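PDB 2DWU: glutamate racemase from Bacillus anthracis, which is an alpha/beta enzyme of the Asp/Glu/hydantoin racemase family, modelled here as a two-chain assembly with bound D-glutamic acid. Local coordinates for residues L20-A23 / S24-R28; R43-Y46 / G47-S50. All blocks are in the same frame, centred on the assembly; numbering follows the deposited sequence.

Contact 1: L20-A23 / S24-R28; sequences LTVA and SEIIR
Ser24 N binds Leu20 O at 2.9 Å, and the bonds from Ile26 N to Val22 O and from Ile27 N to Ala23 O repeat this i to i+4 spacing, so residues 20-28 form regular turns of helix 20-29. The bond from Glu25 N to Thr21 O is longer, at 3.3 Å. That carbonyl has a second donor: Ser24 OG lies 2.8 Å from Thr21 O, above the carbonyl plane and on the same face as Glu25 N. A chi1 of 71°, which sets OG between the backbone N and the carbonyl carbon, folds the hydroxyl back against the preceding turn. Ser24 was modelled in two conformers, and this second grip belongs to the one described.

On a buried flank, Val22 and Ile26 meet obliquely through Val22 CG1 and Ile26 CD1, 4.1 Å apart. Val22 brings CG1 there by holding it anti to the backbone N (chi1 179°). Val22 also packs on Ala212 of helix 211-226, while Ile26 and Ile27 rest on Ile35 of the neighbouring strand 35-39.

A charged pair, Glu25 and Arg28, lies three residues apart on the same helix. Arg28 holds the Glu25 carboxylate side-on: NE meets OE2 of Glu25 at 2.9 Å in an almost straight bond (174°), and NH2 of Arg28 forms a salt bridge to OE1 of Glu25 at 2.8 Å. Two bonds to two oxygens fix the rotation of both flat groups, and Gln29 NE2 also binds Glu25 OE1. Arg28 NH2 also binds Lys109 O of the second subunit.

The chemistry thus divides the helix: aliphatic side chains pack it against strand 35-39 and helix 211-226, and the grip of Glu25 is consistent with holding the Arg28 guanidinium ready for the second subunit.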
loop_
_atom_site.group_PDB
_atom_site.type_symbol
_atom_site.label_atom_id
_atom_site.label_comp_id
_atom_site.label_asym_id
_atom_site.label_seq_id
_atom_site.Cartn_x
_atom_site.Cartn_y
_atom_site.Cartn_z
ATOM N N LEU B 20 4.072 -18.029 -7.663
ATOM C CA LEU B 20 4.168 -18.425 -6.265
ATOM C C LEU B 20 4.741 -17.279 -5.431
ATOM O O LEU B 20 4.539 -17.232 -4.222
ATOM C CB LEU B 20 5.040 -19.677 -6.071
ATOM C CG LEU B 20 4.475 -20.996 -6.604
ATOM C CD1 LEU B 20 5.485 -22.122 -6.234
ATOM C CD2 LEU B 20 3.090 -21.293 -5.978
ATOM N N THR B 21 5.464 -16.349 -6.055
ATOM C CA THR B 21 5.962 -15.211 -5.275
ATOM C C THR B 21 4.773 -14.378 -4.795
ATOM O O THR B 21 4.761 -13.884 -3.647
ATOM C CB THR B 21 6.955 -14.316 -6.093
ATOM O OG1 THR B 21 6.344 -13.866 -7.307
ATOM C CG2 THR B 21 8.172 -15.118 -6.469
ATOM N N VAL B 22 3.762 -14.232 -5.661
ATOM C CA VAL B 22 2.560 -13.484 -5.335
ATOM C C VAL B 22 1.719 -14.266 -4.313
ATOM O O VAL B 22 1.230 -13.727 -3.334
ATOM C CB VAL B 22 1.727 -13.209 -6.600
ATOM C CG1 VAL B 22 0.464 -12.440 -6.251
ATOM C CG2 VAL B 22 2.551 -12.407 -7.587
ATOM N N ALA B 23 1.560 -15.556 -4.553
ATOM C CA ALA B 23 0.804 -16.371 -3.624
ATOM C C ALA B 23 1.404 -16.318 -2.225
ATOM O O ALA B 23 0.666 -16.206 -1.244
ATOM C CB ALA B 23 0.784 -17.801 -4.119
ATOM N N SER B 24 2.729 -16.388 -2.119
ATOM C CA SER B 24 3.367 -16.368 -0.809
ATOM C C SER B 24 3.078 -15.068 -0.085
ATOM O O SER B 24 2.846 -15.067 1.115
ATOM C CB SER B 24 4.889 -16.584 -0.918
ATOM O OG SER B 24 5.552 -15.464 -1.485
ATOM N N GLU B 25 3.081 -13.951 -0.810
ATOM C CA GLU B 25 2.803 -12.684 -0.153
ATOM C C GLU B 25 1.340 -12.567 0.288
ATOM O O GLU B 25 1.055 -11.975 1.321
ATOM C CB GLU B 25 3.209 -11.534 -1.075
ATOM C CG GLU B 25 4.734 -11.333 -1.009
ATOM C CD GLU B 25 5.158 -10.936 0.393
ATOM O OE1 GLU B 25 4.709 -9.874 0.853
ATOM O OE2 GLU B 25 5.904 -11.693 1.071
ATOM N N ILE B 26 0.409 -13.125 -0.481
ATOM C CA ILE B 26 -1.002 -13.104 -0.066
ATOM C C ILE B 26 -1.144 -13.969 1.194
ATOM O O ILE B 26 -1.811 -13.575 2.158
ATOM C CB ILE B 26 -1.911 -13.625 -1.193
ATOM C CG1 ILE B 26 -1.875 -12.625 -2.364
ATOM C CG2 ILE B 26 -3.345 -13.797 -0.684
ATOM C CD1 ILE B 26 -2.578 -13.138 -3.628
ATOM N N ILE B 27 -0.496 -15.132 1.196
ATOM C CA ILE B 27 -0.552 -16.024 2.366
ATOM C C ILE B 27 0.026 -15.335 3.616
ATOM O O ILE B 27 -0.509 -15.474 4.740
ATOM C CB ILE B 27 0.199 -17.346 2.050
ATOM C CG1 ILE B 27 -0.653 -18.148 1.059
ATOM C CG2 ILE B 27 0.517 -18.138 3.359
ATOM C CD1 ILE B 27 0.067 -19.335 0.452
ATOM N N ARG B 28 1.097 -14.562 3.436
ATOM C CA ARG B 28 1.719 -13.862 4.550
ATOM C C ARG B 28 0.926 -12.660 5.069
ATOM O O ARG B 28 0.744 -12.497 6.276
ATOM C CB ARG B 28 3.126 -13.404 4.154
ATOM C CG ARG B 28 3.943 -12.814 5.307
ATOM C CD ARG B 28 5.350 -12.430 4.836
ATOM N NE ARG B 28 5.360 -11.281 3.934
ATOM C CZ ARG B 28 5.219 -10.022 4.351
ATOM N NH1 ARG B 28 5.065 -9.767 5.644
ATOM N NH2 ARG B 28 5.229 -9.032 3.473
#

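Contact 2: R43-Y46 / G47-S50; sequences RCPY and GPRS. With DGL (D-glutamic acid), chain H.
Pro45, entered through a cis peptide bond, lays its CG 3.9 Å from CD of Pro48, the two rings crossing at about a right angle. Between these prolines the chain begins a type I beta turn that runs from Tyr46 to Arg49, closed by Arg49 N bonding to Tyr46 O at 3.0 Å.

The Arg49 side chain, extended from CG to NE, then reaches back over the loop. Its NE binds Arg43 O at 3.0 Å, in the carbonyl plane and with a C=O...N angle of 153°, although the oxygen is tilted from the guanidinium plane. Weak bonds supplement it, from Arg49 NH2 to the same oxygen and from NE to Pro45 O, so one guanidinium ties two carbonyls ahead of the turn. A salt bridge from NH1 to Glu53 fastens the group to helix 51-65.

Tyr46 CD1 touches Arg49 CD at 4.2 Å, and the ring stands nearly perpendicular to the guanidinium (87° between planes). The hydroxyl of Tyr46 is hydrogen-bonded to Asp40, which also pairs with Arg43, so that end of the ring is fixed by a polar bond.

The loop so braced turns two successive backbone N-H groups to the ligand. Tyr46 N meets OE2 of D-glutamic acid at 2.8 Å in a nearly straight bond (176°), and Gly47 N meets its OE1 at 2.9 Å. Ser15, Asn78, Thr79 and Thr189 also hydrogen-bond the ligand and complete the pocket; two adjacent amides gripping one carboxylate make residues 43-50 its anion-binding loop.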
loop_
_atom_site.group_PDB
_atom_site.type_symbol
_atom_site.label_atom_id
_atom_site.label_comp_id
_atom_site.label_asym_id
_atom_site.label_seq_id
_atom_site.Cartn_x
_atom_site.Cartn_y
_atom_site.Cartn_z
ATOM N N ARG B 43 2.086 -24.029 -21.096
ATOM C CA ARG B 43 2.222 -23.001 -22.121
ATOM C C ARG B 43 3.116 -21.818 -21.709
ATOM O O ARG B 43 3.141 -20.780 -22.365
ATOM C CB ARG B 43 0.846 -22.521 -22.562
ATOM C CG ARG B 43 0.011 -23.687 -23.158
ATOM C CD ARG B 43 -1.328 -23.234 -23.742
ATOM N NE ARG B 43 -2.231 -22.727 -22.705
ATOM C CZ ARG B 43 -3.556 -22.706 -22.805
ATOM N NH1 ARG B 43 -4.159 -23.170 -23.894
ATOM N NH2 ARG B 43 -4.288 -22.211 -21.808
ATOM N N CYS B 44 3.848 -21.995 -20.620
ATOM C CA CYS B 44 4.792 -20.988 -20.121
ATOM C C CYS B 44 6.014 -21.132 -21.046
ATOM O O CYS B 44 6.382 -22.261 -21.402
ATOM C CB CYS B 44 5.154 -21.338 -18.676
ATOM S SG CYS B 44 6.163 -20.119 -17.808
ATOM N N PRO B 45 6.667 -20.022 -21.432
ATOM C CA PRO B 45 6.394 -18.619 -21.086
ATOM C C PRO B 45 5.371 -17.865 -21.926
ATOM O O PRO B 45 5.170 -18.154 -23.110
ATOM C CB PRO B 45 7.779 -17.975 -21.199
ATOM C CG PRO B 45 8.334 -18.680 -22.405
ATOM C CD PRO B 45 7.950 -20.130 -22.168
ATOM N N TYR B 46 4.727 -16.891 -21.282
ATOM C CA TYR B 46 3.787 -16.008 -21.946
ATOM C C TYR B 46 4.520 -14.776 -22.473
ATOM O O TYR B 46 4.048 -14.090 -23.385
ATOM C CB TYR B 46 2.747 -15.522 -20.951
ATOM C CG TYR B 46 1.664 -16.511 -20.608
ATOM C CD1 TYR B 46 1.696 -17.850 -21.052
ATOM C CD2 TYR B 46 0.580 -16.085 -19.863
ATOM C CE1 TYR B 46 0.632 -18.727 -20.757
ATOM C CE2 TYR B 46 -0.463 -16.939 -19.560
ATOM C CZ TYR B 46 -0.442 -18.242 -20.005
ATOM O OH TYR B 46 -1.546 -19.000 -19.685
ATOM N N GLY B 47 5.682 -14.497 -21.895
ATOM C CA GLY B 47 6.421 -13.301 -22.261
ATOM C C GLY B 47 6.587 -13.009 -23.735
ATOM O O GLY B 47 6.352 -11.896 -24.163
ATOM N N PRO B 48 6.978 -14.016 -24.537
ATOM C CA PRO B 48 7.188 -13.880 -25.983
ATOM C C PRO B 48 5.957 -14.128 -26.854
ATOM O O PRO B 48 6.037 -14.046 -28.084
ATOM C CB PRO B 48 8.282 -14.915 -26.278
ATOM C CG PRO B 48 8.800 -15.355 -24.919
ATOM C CD PRO B 48 7.582 -15.264 -24.048
ATOM N N ARG B 49 4.826 -14.423 -26.224
ATOM C CA ARG B 49 3.597 -14.704 -26.963
ATOM C C ARG B 49 2.797 -13.471 -27.373
ATOM O O ARG B 49 2.946 -12.394 -26.788
ATOM C CB ARG B 49 2.708 -15.634 -26.136
ATOM C CG ARG B 49 3.306 -16.995 -25.852
ATOM C CD ARG B 49 2.250 -17.890 -25.187
ATOM N NE ARG B 49 2.787 -19.215 -24.883
ATOM C CZ ARG B 49 2.646 -20.264 -25.696
ATOM N NH1 ARG B 49 1.982 -20.132 -26.841
ATOM N NH2 ARG B 49 3.160 -21.432 -25.361
ATOM N N SER B 50 1.956 -13.618 -28.394
ATOM C CA SER B 50 1.129 -12.502 -28.844
ATOM C C SER B 50 0.097 -12.160 -27.782
ATOM O O SER B 50 -0.279 -13.015 -26.973
ATOM C CB SER B 50 0.381 -12.844 -30.139
ATOM O OG SER B 50 -0.648 -13.798 -29.935
HETATM N N DGL H . 4.937 -14.898 -15.011
HETATM C CA DGL H . 5.575 -14.116 -16.116
HETATM C C DGL H . 5.532 -12.661 -15.804
HETATM O O DGL H . 5.705 -11.805 -16.663
HETATM C CB DGL H . 7.039 -14.570 -16.308
HETATM C CG DGL H . 7.016 -15.906 -17.088
HETATM C CD DGL H . 6.437 -15.858 -18.441
HETATM O OE1 DGL H . 6.983 -15.312 -19.402
HETATM O OE2 DGL H . 5.263 -16.431 -18.580
HETATM O OXT DGL H . 5.290 -12.327 -14.567
HETATM O O HOH W 1 5.659 -22.340 -24.149
HETATM O O HOH W 2 2.928 -11.538 -24.079
#

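How the contacts relate
The two contacts lie on opposite sides of the chain's centre, about 22 Å apart between their centres, and do not touch. They follow one another along the chain, separated by strand 35-39, which comes after helix 20-29 of contact 1 and before the loop of contact 2. Contact 1 mixes a buried aliphatic flank with a charged pair whose arginine reaches the second subunit, and its order comes from helical repetition. Contact 2, closer to solvent at its prolines, lacks regular structure and relies on a cis peptide, a turn and an arginine capturing carbonyls. Contact 2 forms part of the pocket; contact 1 only approaches it, Thr21 OG1 being hydrogen-bonded to O of Thr189, whose OG1 binds the ligand.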